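Local coordinates for butyryl-CoA dehydrogenase (Marinomonas mediterranea, PDB 6CXT), which is a flavoprotein of the acyl-CoA dehydrogenase family that binds flavin-adenine dinucleotide between its subunits, at residues V328-G331 and I332-R336; M318-L321 and A322-A326; L225-E228 and G229-A232; L299-A302 and A303-S307; C78-T81 and G82-F85. One frame throughout, in Å; residues are numbered along the deposited sequence. Where two conformers were deposited one is given.

Contact 1 of 5, residues V328-G331 and I332-R336; sequences VQSG and IDSIR. With FAD (flavin-adenine dinucleotide), chain D.
Residues 328-336 form regular alpha-helix, and the N-H groups of Ile-332, Asp-333 and Ser-334 bond to the carbonyls of Val-328, Gln-329 and Ser-330 four residues back. The next bond, from Ile-335 N to Gly-331 O, is weak at 3.4 Å. Ser-334 N reaches Ser-330 O at 2.8 Å, and in the conformer given Ser-334 OG adds a second bond to it at 2.9 Å. The two donors come from opposite faces of the carbonyl plane. OG lies beside its backbone N and opposite the carbonyl carbon (chi1 -68°), and this turns the hydroxyl back along the helix. On another side, Val-328 and Ile-332 lie alongside each other and point the same way, with CG1 of Val-328 4.0 Å from CD1 of Ile-332. Both pack on Ile-353 of helix 351-359, and Ile-332 also meets Ile-332 of the second subunit. Asp-333 holds Arg-284 and Arg-291 in salt bridges, and Ser-330 OG bonds to Asp-257. At the far end FAD O3B donates to Arg-336 O at 2.6 Å. Ser-132 and Thr-365 of the second subunit bind the same cofactor. This is a buried interface helix of the acyl-CoA dehydrogenase C-terminal domain, ending at a FAD site shared between subunits.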
loop_
_atom_site.group_PDB
_atom_site.type_symbol
_atom_site.label_atom_id
_atom_site.label_comp_id
_atom_site.label_asym_id
_atom_site.label_seq_id
_atom_site.Cartn_x
_atom_site.Cartn_y
_atom_site.Cartn_z
ATOM N N VAL B 328 -10.638 8.251 -2.698
ATOM C CA VAL B 328 -10.664 7.744 -1.312
ATOM C C VAL B 328 -9.333 8.136 -0.598
ATOM O O VAL B 328 -9.340 8.625 0.542
ATOM C CB VAL B 328 -10.833 6.174 -1.316
ATOM C CG1 VAL B 328 -10.532 5.567 0.066
ATOM C CG2 VAL B 328 -12.288 5.809 -1.707
ATOM N N GLN B 329 -8.211 7.956 -1.269
ATOM C CA GLN B 329 -6.928 8.279 -0.646
ATOM C C GLN B 329 -6.833 9.792 -0.379
ATOM O O GLN B 329 -6.316 10.201 0.656
ATOM C CB GLN B 329 -5.777 7.806 -1.526
ATOM C CG GLN B 329 -5.743 6.287 -1.745
ATOM C CD GLN B 329 -4.708 5.886 -2.758
ATOM O OE1 GLN B 329 -4.955 5.951 -3.977
ATOM N NE2 GLN B 329 -3.554 5.451 -2.289
ATOM N N SER B 330 -7.319 10.581 -1.331
ATOM C CA SER B 330 -7.337 12.042 -1.199
ATOM C C SER B 330 -8.163 12.478 0.045
ATOM O O SER B 330 -7.732 13.320 0.856
ATOM C CB SER B 330 -7.940 12.670 -2.474
ATOM O OG SER B 330 -7.910 14.115 -2.348
ATOM N N GLY B 331 -9.368 11.880 0.205
ATOM C CA GLY B 331 -10.213 12.171 1.357
ATOM C C GLY B 331 -9.495 11.823 2.675
ATOM O O GLY B 331 -9.573 12.587 3.646
ATOM N N ILE B 332 -8.850 10.665 2.741
ATOM C CA ILE B 332 -8.163 10.301 3.950
ATOM C C ILE B 332 -6.944 11.240 4.184
ATOM O O ILE B 332 -6.746 11.774 5.282
ATOM C CB ILE B 332 -7.684 8.839 3.882
ATOM C CG1 ILE B 332 -8.921 7.880 3.896
ATOM C CG2 ILE B 332 -6.724 8.515 5.046
ATOM C CD1 ILE B 332 -8.514 6.511 3.340
ATOM N N ASP B 333 -6.171 11.447 3.147
ATOM C CA ASP B 333 -4.931 12.259 3.301
ATOM C C ASP B 333 -5.256 13.755 3.671
ATOM O O ASP B 333 -4.551 14.373 4.497
ATOM C CB ASP B 333 -4.101 12.185 2.012
ATOM C CG ASP B 333 -3.349 10.881 1.892
ATOM O OD1 ASP B 333 -3.173 10.196 2.886
ATOM O OD2 ASP B 333 -2.818 10.595 0.823
ATOM N N SER B 334 -6.320 14.311 3.089
ATOM C CA SER B 334 -6.782 15.660 3.449
ATOM C C SER B 334 -7.088 15.753 4.945
ATOM O O SER B 334 -6.743 16.744 5.608
ATOM C CB SER B 334 -8.010 16.045 2.632
ATOM O OG SER B 334 -7.623 16.200 1.287
ATOM N N ILE B 335 -7.758 14.730 5.500
ATOM C CA ILE B 335 -7.984 14.730 6.938
ATOM C C ILE B 335 -6.654 14.661 7.682
ATOM O O ILE B 335 -6.434 15.447 8.633
ATOM C CB ILE B 335 -8.968 13.592 7.360
ATOM C CG1 ILE B 335 -10.376 13.938 6.833
ATOM C CG2 ILE B 335 -8.992 13.394 8.858
ATOM C CD1 ILE B 335 -11.361 12.727 6.954
ATOM N N ARG B 336 -5.789 13.763 7.306
ATOM C CA ARG B 336 -4.519 13.667 7.953
ATOM C C ARG B 336 -3.739 15.006 7.986
ATOM O O ARG B 336 -3.218 15.362 8.973
ATOM C CB ARG B 336 -3.678 12.586 7.300
ATOM C CG ARG B 336 -4.172 11.163 7.427
ATOM C CD ARG B 336 -3.125 10.263 6.849
ATOM N NE ARG B 336 -3.463 8.875 6.647
ATOM C CZ ARG B 336 -3.406 7.938 7.567
ATOM N NH1 ARG B 336 -3.144 8.237 8.803
ATOM N NH2 ARG B 336 -3.668 6.707 7.243
HETATM P PA FAD D . -1.382 19.559 13.621
HETATM O O1A FAD D . -0.493 19.267 14.814
HETATM O O2A FAD D . -1.639 20.945 13.053
HETATM O O5B FAD D . -0.932 18.548 12.427
HETATM C C5B FAD D . -1.422 18.683 11.073
HETATM C C4B FAD D . -0.597 17.674 10.247
HETATM O O4B FAD D . 0.816 17.980 10.369
HETATM C C3B FAD D . -0.799 16.252 10.757
HETATM O O3B FAD D . -0.703 15.438 9.580
HETATM C C2B FAD D . 0.469 16.014 11.607
HETATM O O2B FAD D . 0.803 14.615 11.788
HETATM C C1B FAD D . 1.533 16.848 10.831
HETATM N N9A FAD D . 2.649 17.163 11.748
HETATM C C8A FAD D . 2.645 18.040 12.787
HETATM N N7A FAD D . 3.844 17.968 13.465
HETATM C C5A FAD D . 4.611 17.017 12.861
HETATM C C6A FAD D . 5.967 16.431 13.029
HETATM N N6A FAD D . 6.805 16.821 14.054
HETATM N N1A FAD D . 6.344 15.457 12.147
HETATM C C2A FAD D . 5.540 15.008 11.123
HETATM N N3A FAD D . 4.308 15.526 10.915
HETATM C C4A FAD D . 3.801 16.494 11.726
HETATM N N1 FAD D . -6.755 17.200 22.532
HETATM C C2 FAD D . -6.834 17.342 23.904
HETATM O O2 FAD D . -6.001 18.130 24.429
HETATM N N3 FAD D . -7.753 16.698 24.681
HETATM C C4 FAD D . -8.698 15.911 24.129
HETATM O O4 FAD D . -9.524 15.348 24.849
HETATM C C4X FAD D . -8.690 15.716 22.638
HETATM N N5 FAD D . -9.612 14.970 21.989
HETATM C C5X FAD D . -9.645 14.849 20.633
HETATM C C6 FAD D . -10.664 14.047 20.052
HETATM C C7 FAD D . -10.727 13.926 18.648
HETATM C C7M FAD D . -11.836 13.105 18.039
HETATM C C8 FAD D . -9.743 14.614 17.795
HETATM C C8M FAD D . -9.796 14.473 16.310
HETATM C C9 FAD D . -8.708 15.385 18.366
HETATM C C9A FAD D . -8.638 15.512 19.772
HETATM N N10 FAD D . -7.633 16.307 20.411
HETATM C C10 FAD D . -7.651 16.421 21.844
HETATM C "C1'" FAD D . -6.626 17.025 19.644
HETATM C "C2'" FAD D . -5.589 16.015 19.100
HETATM O "O2'" FAD D . -4.726 15.469 20.113
HETATM C "C3'" FAD D . -4.840 16.674 17.953
HETATM O "O3'" FAD D . -5.802 16.864 16.895
HETATM C "C4'" FAD D . -3.538 16.017 17.461
HETATM O "O4'" FAD D . -2.504 16.110 18.493
HETATM C "C5'" FAD D . -3.016 16.701 16.190
HETATM O "O5'" FAD D . -2.967 18.113 16.434
HETATM P P FAD D . -3.607 19.093 15.383
HETATM O O1P FAD D . -3.377 20.541 15.825
HETATM O O2P FAD D . -5.052 18.754 15.068
HETATM O O3P FAD D . -2.810 18.914 14.002
#

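Contact 2 of 5, residues M318-L321 and A322-A326; sequences MSKL and AISEA
Leu-321 and Glu-325 sit one helical turn apart, and their side chains cross at a slant. CD1 of Leu-321 touches CG of Glu-325 at 3.8 Å. The bend of Glu-325 at chi2 (-69°) carries its carboxylate to Ser-366 and to Arg-336 of the second subunit. On another flank, CD1 of Ile-323 comes to 3.3 Å from OG of Ser-319 in the conformer given. Ser-324 OG stands between its backbone N and carbonyl carbon (chi1 58°). There it lies 2.7 Å from Lys-320 O and 3.1 Å from Leu-321 O. One water joins this hydroxyl to the lysine: it donates to Ser-324 OG at 2.7 Å and accepts from Lys-320 NZ at 2.8 Å. The ammonium group also bonds to the carbonyls of Ser-359, Phe-362 and Gly-364, so this buried charge is surrounded by oxygen atoms. Helix 313-338 packs here among several helices: Ile-323 on helix 248-267, Ala-322 on helix 279-306, and Leu-321 on helix 366-377 and Val-290 of the third subunit.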
loop_
_atom_site.group_PDB
_atom_site.type_symbol
_atom_site.label_atom_id
_atom_site.label_comp_id
_atom_site.label_asym_id
_atom_site.label_seq_id
_atom_site.Cartn_x
_atom_site.Cartn_y
_atom_site.Cartn_z
ATOM N N MET B 318 -10.272 1.400 -16.273
ATOM C CA MET B 318 -9.062 1.836 -15.565
ATOM C C MET B 318 -9.250 3.244 -14.982
ATOM O O MET B 318 -8.821 3.508 -13.850
ATOM C CB MET B 318 -7.845 1.802 -16.505
ATOM C CG MET B 318 -7.440 0.370 -16.860
ATOM S SD MET B 318 -5.859 0.489 -17.747
ATOM C CE MET B 318 -5.472 -1.270 -17.732
ATOM N N SER B 319 -9.864 4.145 -15.730
ATOM C CA SER B 319 -10.064 5.503 -15.284
ATOM C C SER B 319 -10.988 5.573 -14.104
ATOM O O SER B 319 -10.691 6.272 -13.088
ATOM C CB SER B 319 -10.606 6.322 -16.441
ATOM O OG SER B 319 -10.885 7.647 -16.065
ATOM N N LYS B 320 -12.123 4.844 -14.202
ATOM C CA LYS B 320 -13.127 4.820 -13.103
ATOM C C LYS B 320 -12.411 4.328 -11.818
ATOM O O LYS B 320 -12.568 4.895 -10.709
ATOM C CB LYS B 320 -14.266 3.812 -13.453
ATOM C CG LYS B 320 -15.497 3.905 -12.554
ATOM C CD LYS B 320 -15.343 3.293 -11.164
ATOM C CE LYS B 320 -16.703 3.025 -10.541
ATOM N NZ LYS B 320 -16.687 2.470 -9.137
ATOM N N LEU B 321 -11.688 3.218 -11.964
ATOM C CA LEU B 321 -10.975 2.615 -10.818
ATOM C C LEU B 321 -9.938 3.618 -10.254
ATOM O O LEU B 321 -9.919 3.861 -9.057
ATOM C CB LEU B 321 -10.272 1.330 -11.282
ATOM C CG LEU B 321 -9.437 0.568 -10.251
ATOM C CD1 LEU B 321 -10.352 0.122 -9.118
ATOM C CD2 LEU B 321 -8.718 -0.625 -10.958
ATOM N N ALA B 322 -9.092 4.154 -11.109
ATOM C CA ALA B 322 -7.993 5.005 -10.634
ATOM C C ALA B 322 -8.578 6.265 -9.978
ATOM O O ALA B 322 -8.068 6.693 -8.926
ATOM C CB ALA B 322 -7.074 5.382 -11.783
ATOM N N ILE B 323 -9.606 6.879 -10.598
ATOM C CA ILE B 323 -10.181 8.118 -10.052
ATOM C C ILE B 323 -10.808 7.846 -8.680
ATOM O O ILE B 323 -10.569 8.604 -7.702
ATOM C CB ILE B 323 -11.251 8.734 -11.016
ATOM C CG1 ILE B 323 -10.540 9.283 -12.264
ATOM C CG2 ILE B 323 -12.050 9.867 -10.315
ATOM C CD1 ILE B 323 -11.501 9.585 -13.417
ATOM N N SER B 324 -11.623 6.786 -8.604
ATOM C CA SER B 324 -12.400 6.565 -7.408
ATOM C C SER B 324 -11.417 6.142 -6.266
ATOM O O SER B 324 -11.548 6.616 -5.121
ATOM C CB SER B 324 -13.482 5.481 -7.644
ATOM O OG SER B 324 -12.861 4.252 -8.054
ATOM N N GLU B 325 -10.428 5.310 -6.603
ATOM C CA GLU B 325 -9.420 4.921 -5.579
ATOM C C GLU B 325 -8.559 6.121 -5.125
ATOM O O GLU B 325 -8.282 6.276 -3.909
ATOM C CB GLU B 325 -8.556 3.705 -6.001
ATOM C CG GLU B 325 -9.432 2.435 -6.191
ATOM C CD GLU B 325 -10.010 1.866 -4.900
ATOM O OE1 GLU B 325 -9.621 2.286 -3.764
ATOM O OE2 GLU B 325 -10.889 0.931 -4.964
ATOM N N ALA B 326 -8.162 6.947 -6.085
ATOM C CA ALA B 326 -7.388 8.152 -5.721
ATOM C C ALA B 326 -8.230 9.079 -4.833
ATOM O O ALA B 326 -7.715 9.697 -3.914
ATOM C CB ALA B 326 -6.871 8.874 -6.971
HETATM O O HOH W 1 -14.065 1.877 -8.426
#

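Contact 3 of 5, residues L225-E228 and G229-A232; sequences LGRE and GQGA
Gln-230 folds back over the turn that brings it round to Arg-227. Its CB lies 3.5 Å from Arg-227 O. CG sits beside the backbone N and opposite the carbonyl carbon (chi1 -67°), and passes 4.0 Å from CB of Arg-227. From there the chain runs extended. CD is modelled over the Arg-227 guanidinium, but this stacking is doubtful, because NE2 is placed too close to CZ of Arg-227. OE1 accepts from Arg-227 N at 2.9 Å in a nearly straight bond, with the donor above the amide plane. OE1 also comes to 3.4 Å from CA of Gly-226. The backbone closes a type II beta turn from Arg-227 to Gln-230, with Gln-230 N bonded to Arg-227 O at 3.2 Å. Gly-229 has the positive phi (91°) that suits glycine in this turn. Glu-228 bends at chi2 beside Gly-229 N, and its OE2 bonds to Thr-172. The backbone and side chain of Gln-230 thus each make one bond to Arg-227, and together they probably help hold the turn between strand 224-225 and helix 231-245.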
loop_
_atom_site.group_PDB
_atom_site.type_symbol
_atom_site.label_atom_id
_atom_site.label_comp_id
_atom_site.label_asym_id
_atom_site.label_seq_id
_atom_site.Cartn_x
_atom_site.Cartn_y
_atom_site.Cartn_z
ATOM N N LEU B 225 -36.481 1.205 -24.868
ATOM C CA LEU B 225 -35.241 1.667 -25.475
ATOM C C LEU B 225 -34.630 0.474 -26.226
ATOM O O LEU B 225 -34.371 -0.590 -25.629
ATOM C CB LEU B 225 -34.286 2.128 -24.374
ATOM C CG LEU B 225 -34.056 3.603 -24.116
ATOM C CD1 LEU B 225 -35.267 4.463 -24.450
ATOM C CD2 LEU B 225 -33.514 3.811 -22.704
ATOM N N GLY B 226 -34.399 0.667 -27.518
ATOM C CA GLY B 226 -33.849 -0.388 -28.384
ATOM C C GLY B 226 -34.856 -1.506 -28.582
ATOM O O GLY B 226 -36.039 -1.306 -28.395
ATOM N N ARG B 227 -34.373 -2.687 -28.915
ATOM C CA ARG B 227 -35.211 -3.852 -29.184
ATOM C C ARG B 227 -35.364 -4.708 -27.949
ATOM O O ARG B 227 -34.519 -4.659 -27.042
ATOM C CB ARG B 227 -34.547 -4.686 -30.313
ATOM C CG ARG B 227 -34.685 -4.078 -31.696
ATOM C CD ARG B 227 -33.635 -4.626 -32.646
ATOM N NE ARG B 227 -32.598 -3.617 -32.888
ATOM C CZ ARG B 227 -31.320 -3.858 -33.184
ATOM N NH1 ARG B 227 -30.858 -5.101 -33.270
ATOM N NH2 ARG B 227 -30.490 -2.839 -33.368
ATOM N N GLU B 228 -36.412 -5.526 -27.887
ATOM C CA GLU B 228 -36.461 -6.573 -26.873
ATOM C C GLU B 228 -35.151 -7.376 -26.889
ATOM O O GLU B 228 -34.633 -7.727 -27.970
ATOM C CB GLU B 228 -37.663 -7.507 -27.052
ATOM C CG GLU B 228 -37.909 -8.447 -25.859
ATOM C CD GLU B 228 -37.134 -9.785 -25.921
ATOM O OE1 GLU B 228 -36.982 -10.277 -27.071
ATOM O OE2 GLU B 228 -36.704 -10.370 -24.856
ATOM N N GLY B 229 -34.627 -7.646 -25.689
ATOM C CA GLY B 229 -33.381 -8.421 -25.518
ATOM C C GLY B 229 -32.067 -7.634 -25.476
ATOM O O GLY B 229 -31.023 -8.212 -25.079
ATOM N N GLN B 230 -32.093 -6.370 -25.909
ATOM C CA GLN B 230 -30.896 -5.527 -25.974
ATOM C C GLN B 230 -30.517 -4.868 -24.607
ATOM O O GLN B 230 -29.553 -4.119 -24.561
ATOM C CB GLN B 230 -31.014 -4.416 -27.010
ATOM C CG GLN B 230 -31.057 -4.893 -28.453
ATOM C CD GLN B 230 -30.953 -3.770 -29.489
ATOM O OE1 GLN B 230 -31.495 -2.663 -29.343
ATOM N NE2 GLN B 230 -30.252 -4.078 -30.578
ATOM N N GLY B 231 -31.292 -5.144 -23.567
ATOM C CA GLY B 231 -31.193 -4.487 -22.250
ATOM C C GLY B 231 -29.772 -4.538 -21.681
ATOM O O GLY B 231 -29.231 -3.484 -21.273
ATOM N N ALA B 232 -29.178 -5.736 -21.637
ATOM C CA ALA B 232 -27.817 -5.875 -21.091
ATOM C C ALA B 232 -26.783 -5.002 -21.807
ATOM O O ALA B 232 -25.947 -4.356 -21.150
ATOM C CB ALA B 232 -27.382 -7.323 -21.055
#

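Contact 4 of 5, residues L299-A302 and A303-S307; sequences LYYA and AWQKS
Tyr-301 O accepts from Gln-305 N at 2.8 Å, one of the short backbone bonds in the last turns of helix 279-306. This alpha-helix belongs to the C-terminal helical domain of the acyl-CoA dehydrogenase fold. The neighbouring backbone bonds follow the same pattern: Ala-303 N bonds to Leu-299 O, Trp-304 N to Tyr-300 O, and Lys-306 N to Ala-302 O. The regular bonding fades at Ser-307, whose N makes weak bonds to Ala-303 O and Trp-304 O. The side chains of Tyr-301 and Trp-304 carry the apolar part. In both, CG lies opposite the backbone N across the CA-CB bond (chi1 179° and 173°). This brings the two side chains together at a slant. Phe-3 of the third subunit meets both rings edge-to-face, so the aromatic pair forms part of a subunit interface. Tyr-300 OH is hydrogen-bonded to Glu-72 and Lys-69, and Trp-5 meets the Tyr-300 ring edge-to-face. Lys-306 makes a salt bridge to Asp-240 and a cation-pi contact with Trp-241. Gln-305 comes to the same side of the Tyr-301 ring as Trp-304, nearer its OH end, its amide plane inclined by 44° to the ring. NE2 of Gln-305 is 3.1 Å from OH of Tyr-301, but the angle is poor for a hydrogen bond. CE1 of Tyr-301 lies 4.0 Å from both CE3 and CZ3 of Trp-304.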
loop_
_atom_site.group_PDB
_atom_site.type_symbol
_atom_site.label_atom_id
_atom_site.label_comp_id
_atom_site.label_asym_id
_atom_site.label_seq_id
_atom_site.Cartn_x
_atom_site.Cartn_y
_atom_site.Cartn_z
ATOM N N LEU B 299 -8.408 9.779 -17.256
ATOM C CA LEU B 299 -9.739 10.272 -17.653
ATOM C C LEU B 299 -9.688 10.821 -19.084
ATOM O O LEU B 299 -10.531 10.472 -19.921
ATOM C CB LEU B 299 -10.134 11.376 -16.636
ATOM C CG LEU B 299 -11.372 12.228 -16.977
ATOM C CD1 LEU B 299 -12.640 11.343 -16.998
ATOM C CD2 LEU B 299 -11.489 13.475 -16.075
ATOM N N TYR B 300 -8.712 11.698 -19.336
ATOM C CA TYR B 300 -8.544 12.331 -20.667
ATOM C C TYR B 300 -8.338 11.260 -21.739
ATOM O O TYR B 300 -8.973 11.287 -22.788
ATOM C CB TYR B 300 -7.403 13.348 -20.679
ATOM C CG TYR B 300 -7.642 14.581 -19.827
ATOM C CD1 TYR B 300 -8.920 14.833 -19.223
ATOM C CD2 TYR B 300 -6.588 15.473 -19.571
ATOM C CE1 TYR B 300 -9.114 15.958 -18.451
ATOM C CE2 TYR B 300 -6.778 16.627 -18.795
ATOM C CZ TYR B 300 -8.041 16.839 -18.221
ATOM O OH TYR B 300 -8.233 17.948 -17.453
ATOM N N TYR B 301 -7.503 10.265 -21.422
ATOM C CA TYR B 301 -7.270 9.181 -22.323
ATOM C C TYR B 301 -8.551 8.368 -22.581
ATOM O O TYR B 301 -8.847 8.072 -23.770
ATOM C CB TYR B 301 -6.125 8.300 -21.846
ATOM C CG TYR B 301 -5.887 7.144 -22.765
ATOM C CD1 TYR B 301 -5.447 7.354 -24.097
ATOM C CD2 TYR B 301 -6.129 5.823 -22.341
ATOM C CE1 TYR B 301 -5.229 6.275 -24.959
ATOM C CE2 TYR B 301 -5.907 4.735 -23.212
ATOM C CZ TYR B 301 -5.443 4.983 -24.501
ATOM O OH TYR B 301 -5.260 3.903 -25.338
ATOM N N ALA B 302 -9.318 8.023 -21.523
ATOM C CA ALA B 302 -10.546 7.254 -21.685
ATOM C C ALA B 302 -11.535 8.076 -22.526
ATOM O O ALA B 302 -12.152 7.491 -23.430
ATOM C CB ALA B 302 -11.207 6.936 -20.334
ATOM N N ALA B 303 -11.665 9.385 -22.253
ATOM C CA ALA B 303 -12.608 10.225 -22.998
ATOM C C ALA B 303 -12.189 10.317 -24.469
ATOM O O ALA B 303 -13.027 10.220 -25.367
ATOM C CB ALA B 303 -12.736 11.607 -22.381
ATOM N N TRP B 304 -10.899 10.507 -24.723
ATOM C CA TRP B 304 -10.411 10.537 -26.099
ATOM C C TRP B 304 -10.668 9.221 -26.798
ATOM O O TRP B 304 -11.088 9.195 -27.962
ATOM C CB TRP B 304 -8.900 10.875 -26.154
ATOM C CG TRP B 304 -8.344 10.745 -27.540
ATOM C CD1 TRP B 304 -8.364 11.698 -28.517
ATOM C CD2 TRP B 304 -7.705 9.603 -28.096
ATOM N NE1 TRP B 304 -7.767 11.214 -29.660
ATOM C CE2 TRP B 304 -7.350 9.932 -29.433
ATOM C CE3 TRP B 304 -7.367 8.338 -27.595
ATOM C CZ2 TRP B 304 -6.687 9.036 -30.283
ATOM C CZ3 TRP B 304 -6.703 7.436 -28.456
ATOM C CH2 TRP B 304 -6.367 7.806 -29.783
ATOM N N GLN B 305 -10.370 8.127 -26.123
ATOM C CA GLN B 305 -10.502 6.829 -26.747
ATOM C C GLN B 305 -11.977 6.507 -27.071
ATOM O O GLN B 305 -12.276 5.877 -28.113
ATOM C CB GLN B 305 -9.907 5.720 -25.894
ATOM C CG GLN B 305 -9.263 4.672 -26.766
ATOM C CD GLN B 305 -8.973 3.397 -26.046
ATOM O OE1 GLN B 305 -9.680 2.996 -25.101
ATOM N NE2 GLN B 305 -7.923 2.735 -26.481
ATOM N N LYS B 306 -12.874 6.917 -26.167
ATOM C CA LYS B 306 -14.312 6.736 -26.358
ATOM C C LYS B 306 -14.793 7.457 -27.623
ATOM O O LYS B 306 -15.754 7.019 -28.237
ATOM C CB LYS B 306 -15.098 7.188 -25.117
ATOM C CG LYS B 306 -16.553 6.755 -25.141
ATOM C CD LYS B 306 -17.260 7.052 -23.799
ATOM C CE LYS B 306 -18.783 7.070 -24.001
ATOM N NZ LYS B 306 -19.239 5.784 -24.588
ATOM N N SER B 307 -14.131 8.540 -27.997
ATOM C CA SER B 307 -14.428 9.249 -29.245
ATOM C C SER B 307 -13.854 8.574 -30.505
ATOM O O SER B 307 -14.057 9.102 -31.583
ATOM C CB SER B 307 -13.859 10.673 -29.183
ATOM O OG SER B 307 -14.350 11.372 -28.043
#

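Contact 5 of 5, residues C78-T81 and G82-F85; sequences CTDT and GLLF. With EDO (1,2-ethanediol), chain E.
An N-cap opens helix 81-101 in the N-terminal domain, and Asp-80 is the capping residue. OD1 of Asp-80 accepts from Leu-83 N at 3.0 Å. The donor stands well above the carboxylate plane, 66° out of it. CG of Asp-80 lies opposite the backbone N (chi1 -168°), and the carboxylate swings over the start of the helix. The Asp-80 and Leu-83 side chains cross at about a right angle, with CG of Asp-80 3.5 Å from CB of Leu-83. The negative group sits where the first helical N-H groups point and would probably be favoured by the helix dipole. A 1,2-ethanediol molecule, probably from the crystallisation liquor, joins the cap. Its O1 donates to Asp-80 OD1 at 2.6 Å, and its O2 accepts from Gly-82 N at 3.0 Å. OD2 of Asp-80 is held by Ser-206. Bonds from Leu-83 N and Leu-84 N to Asp-80 O are weak, and regular helix bonding follows with Phe-85 N to Thr-81 O at 2.9 Å. On the turn before the cap, CB of Cys-78 packs on CD1 of Leu-84 at 3.8 Å. Phe-85 touches both FAD and FK4, so the first turn of the helix brings one residue to both pockets. Leu-83 and Leu-84 pack on helix 35-44, while Thr-81 and Leu-84 also meet helix 248-267. The turn, which links helix 64-77 to helix 81-101, lies between these neighbours.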
loop_
_atom_site.group_PDB
_atom_site.type_symbol
_atom_site.label_atom_id
_atom_site.label_comp_id
_atom_site.label_asym_id
_atom_site.label_seq_id
_atom_site.Cartn_x
_atom_site.Cartn_y
_atom_site.Cartn_z
ATOM N N CYS B 78 -17.569 23.454 -7.433
ATOM C CA CYS B 78 -18.864 23.256 -6.726
ATOM C C CYS B 78 -18.598 22.344 -5.562
ATOM O O CYS B 78 -18.261 21.183 -5.779
ATOM C CB CYS B 78 -19.961 22.605 -7.600
ATOM S SG CYS B 78 -20.399 23.523 -9.088
ATOM N N THR B 79 -18.767 22.828 -4.340
ATOM C CA THR B 79 -18.513 21.914 -3.228
ATOM C C THR B 79 -19.576 20.856 -3.012
ATOM O O THR B 79 -19.327 19.890 -2.318
ATOM C CB THR B 79 -18.321 22.642 -1.918
ATOM O OG1 THR B 79 -19.403 23.563 -1.789
ATOM C CG2 THR B 79 -16.900 23.351 -1.909
ATOM N N ASP B 80 -20.758 21.035 -3.593
ATOM C CA ASP B 80 -21.787 19.982 -3.442
ATOM C C ASP B 80 -21.562 18.890 -4.495
ATOM O O ASP B 80 -22.182 18.828 -5.563
ATOM C CB ASP B 80 -23.193 20.575 -3.546
ATOM C CG ASP B 80 -24.251 19.589 -3.106
ATOM O OD1 ASP B 80 -23.951 18.361 -2.996
ATOM O OD2 ASP B 80 -25.391 20.047 -2.900
ATOM N N THR B 81 -20.639 17.988 -4.179
ATOM C CA THR B 81 -20.332 16.861 -5.047
ATOM C C THR B 81 -21.581 15.998 -5.315
ATOM O O THR B 81 -21.745 15.486 -6.412
ATOM C CB THR B 81 -19.192 16.053 -4.383
ATOM O OG1 THR B 81 -18.096 16.980 -4.134
ATOM C CG2 THR B 81 -18.684 14.881 -5.270
ATOM N N GLY B 82 -22.380 15.787 -4.282
ATOM C CA GLY B 82 -23.570 14.910 -4.332
ATOM C C GLY B 82 -24.507 15.431 -5.406
ATOM O O GLY B 82 -25.114 14.649 -6.170
ATOM N N LEU B 83 -24.618 16.754 -5.453
ATOM C CA LEU B 83 -25.491 17.393 -6.455
ATOM C C LEU B 83 -24.983 17.139 -7.880
ATOM O O LEU B 83 -25.760 16.790 -8.791
ATOM C CB LEU B 83 -25.681 18.898 -6.178
ATOM C CG LEU B 83 -26.537 19.664 -7.235
ATOM C CD1 LEU B 83 -27.930 19.086 -7.273
ATOM C CD2 LEU B 83 -26.660 21.135 -6.860
ATOM N N LEU B 84 -23.679 17.304 -8.088
ATOM C CA LEU B 84 -23.066 17.024 -9.391
ATOM C C LEU B 84 -23.274 15.574 -9.786
ATOM O O LEU B 84 -23.512 15.289 -10.965
ATOM C CB LEU B 84 -21.561 17.352 -9.368
ATOM C CG LEU B 84 -21.315 18.864 -9.242
ATOM C CD1 LEU B 84 -19.793 19.070 -9.114
ATOM C CD2 LEU B 84 -21.908 19.674 -10.436
ATOM N N PHE B 85 -23.136 14.691 -8.812
ATOM C CA PHE B 85 -23.301 13.249 -8.998
ATOM C C PHE B 85 -24.756 12.955 -9.460
ATOM O O PHE B 85 -24.946 12.255 -10.427
ATOM C CB PHE B 85 -23.015 12.555 -7.690
ATOM C CG PHE B 85 -23.406 11.102 -7.659
ATOM C CD1 PHE B 85 -22.774 10.172 -8.459
ATOM C CD2 PHE B 85 -24.369 10.661 -6.753
ATOM C CE1 PHE B 85 -23.169 8.797 -8.439
ATOM C CE2 PHE B 85 -24.777 9.310 -6.704
ATOM C CZ PHE B 85 -24.151 8.371 -7.529
HETATM C C1 EDO E . -23.413 16.433 -0.316
HETATM O O1 EDO E . -24.228 16.262 -1.486
HETATM C C2 EDO E . -21.975 16.938 -0.592
HETATM O O2 EDO E . -21.376 15.940 -1.451
#

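From the N terminus the contacts come in the order 5, 3, 4, 2, 1. All are local and in series, so none nests in or crosses another. Contact 5 closes the turn between helices 64-77 and 81-101. Contact 3 closes the turn from strand 224-225 into helix 231-245, with its centre about 32 Å from that of contact 5. Contacts 4, 2 and 1 close no loop but lie along helices. Contact 4 is near the end of helix 279-306. The next helix, 313-338, holds contacts 2 and 1, their centres about 15 Å apart. Contacts 4 and 2 touch: Ser-319 and Ile-323 pack against Leu-299, which ties the two helices together. Both reach the third subunit.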